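Local coordinates for protein HicA3 Toxin (Yersinia pestis, PDB 4P78) that acts as the toxin of a HicA-HicB type toxin-antitoxin system, probably by cleaving RNA as other HicA toxins do, and is held in complex with its HicB3 antitoxin, at residues 4-7 and 8-12. Numbering follows the deposited sequence.
Sequences GELI and KRLED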
loop_
_atom_site.group_PDB
_atom_site.type_symbol
_atom_site.label_atom_id
_atom_site.label_comp_id
_atom_site.label_asym_id
_atom_site.label_seq_id
_atom_site.Cartn_x
_atom_site.Cartn_y
_atom_site.Cartn_z
ATOM N N GLY C 4 12.594 2.899 -23.495
ATOM C CA GLY C 4 13.628 3.311 -24.425
ATOM C C GLY C 4 13.626 4.796 -24.680
ATOM O O GLY C 4 14.687 5.425 -24.690
ATOM N N GLU C 5 12.444 5.370 -24.882
ATOM C CA GLU C 5 12.358 6.809 -25.099
ATOM C C GLU C 5 12.728 7.604 -23.829
ATOM O O GLU C 5 13.360 8.662 -23.920
ATOM C CB GLU C 5 10.964 7.215 -25.571
ATOM C CG GLU C 5 10.904 8.682 -25.978
ATOM C CD GLU C 5 9.505 9.159 -26.300
ATOM O OE1 GLU C 5 8.661 8.324 -26.692
ATOM O OE2 GLU C 5 9.254 10.378 -26.164
ATOM N N LEU C 6 12.351 7.093 -22.657
ATOM C CA LEU C 6 12.705 7.749 -21.392
ATOM C C LEU C 6 14.222 7.782 -21.201
ATOM O O LEU C 6 14.787 8.812 -20.844
ATOM C CB LEU C 6 12.036 7.041 -20.199
ATOM C CG LEU C 6 12.483 7.514 -18.803
ATOM C CD1 LEU C 6 12.377 9.027 -18.680
ATOM C CD2 LEU C 6 11.662 6.820 -17.698
ATOM N N ILE C 7 14.871 6.648 -21.443
ATOM C CA ILE C 7 16.331 6.547 -21.378
ATOM C C ILE C 7 17.011 7.551 -22.327
ATOM O O ILE C 7 17.973 8.229 -21.951
ATOM C CB ILE C 7 16.801 5.104 -21.703
ATOM C CG1 ILE C 7 16.361 4.135 -20.597
ATOM C CG2 ILE C 7 18.314 5.049 -21.918
ATOM C CD1 ILE C 7 16.791 2.697 -20.830
ATOM N N LYS C 8 16.499 7.677 -23.545
ATOM C CA LYS C 8 17.083 8.648 -24.473
ATOM C C LYS C 8 16.801 10.096 -24.038
ATOM O O LYS C 8 17.647 10.963 -24.210
ATOM C CB LYS C 8 16.601 8.365 -25.895
ATOM C CG LYS C 8 17.075 6.973 -26.382
ATOM C CD LYS C 8 16.124 6.312 -27.390
ATOM C CE LYS C 8 16.428 4.818 -27.526
ATOM N NZ LYS C 8 15.292 4.044 -28.126
ATOM N N ARG C 9 15.658 10.351 -23.402
ATOM C CA ARG C 9 15.440 11.675 -22.820
ATOM C C ARG C 9 16.393 11.939 -21.652
ATOM O O ARG C 9 16.832 13.075 -21.447
ATOM C CB ARG C 9 13.988 11.841 -22.378
ATOM C CG ARG C 9 13.040 12.019 -23.553
ATOM C CD ARG C 9 11.596 11.977 -23.116
ATOM N NE ARG C 9 10.692 12.043 -24.259
ATOM C CZ ARG C 9 10.323 13.174 -24.841
ATOM N NH1 ARG C 9 10.779 14.334 -24.381
ATOM N NH2 ARG C 9 9.501 13.150 -25.880
ATOM N N LEU C 10 16.735 10.894 -20.902
ATOM C CA LEU C 10 17.698 11.034 -19.807
ATOM C C LEU C 10 19.113 11.296 -20.351
ATOM O O LEU C 10 19.884 12.072 -19.774
ATOM C CB LEU C 10 17.675 9.791 -18.909
ATOM C CG LEU C 10 16.451 9.676 -17.981
ATOM C CD1 LEU C 10 16.264 8.271 -17.441
ATOM C CD2 LEU C 10 16.598 10.644 -16.819
ATOM N N GLU C 11 19.443 10.659 -21.469
ATOM C CA GLU C 11 20.731 10.878 -22.116
ATOM C C GLU C 11 20.825 12.302 -22.646
ATOM O O GLU C 11 21.876 12.931 -22.550
ATOM C CB GLU C 11 20.955 9.874 -23.247
ATOM C CG GLU C 11 21.245 8.466 -22.759
ATOM C CD GLU C 11 21.402 7.493 -23.910
ATOM O OE1 GLU C 11 20.666 7.648 -24.907
ATOM O OE2 GLU C 11 22.265 6.590 -23.825
ATOM N N ASP C 12 19.728 12.805 -23.199
ATOM C CA ASP C 12 19.659 14.194 -23.639
ATOM C C ASP C 12 19.937 15.161 -22.484
ATOM O O ASP C 12 20.415 16.269 -22.698
ATOM C CB ASP C 12 18.291 14.500 -24.251
ATOM C CG ASP C 12 18.079 13.810 -25.600
ATOM O OD1 ASP C 12 19.081 13.392 -26.233
ATOM O OD2 ASP C 12 16.904 13.691 -26.027
#
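Glu5 and Arg9 come together through different first torsions: CG of Glu5 stands opposite its backbone N (chi1 -173°), while CG of Arg9 lies beside its own N (chi1 -74°). Glu5 runs on extended, and Arg9 does so as far as NE; the two lie side by side, pointing the same way. A single carboxylate oxygen takes the whole grip. Glu5 OE2 accepts from Arg9 NH2 at 2.8 Å, nearly in line with its C-O bond. Arg9 NE reaches Glu5 OE2 at 2.9 Å from the anti side, somewhat out of the carboxylate plane. OE2 lies in the guanidinium plane, at its edge, but the carboxylate itself is turned 38° from that plane. The guanidinium has a further hold, because NH1 donates to Lys64 O near the C-terminus. Another side of the helix is apolar. Leu6 CG meets Leu10 CD1 at 4.1 Å, and the two side chains pack on Leu42 of strand 36-44 and on Ile63. The methylenes of Lys8 pass by the Gly4 carbonyl oxygen, with CD 3.2 Å from Gly4 O. In the backbone, Leu10 N donates to Leu6 O at 2.9 Å. The whole is an amphipathic alpha-helix with an i to i+4 Glu-Arg salt bridge, the N-terminal helix of the HicA fold, packed against its three-stranded antiparallel sheet.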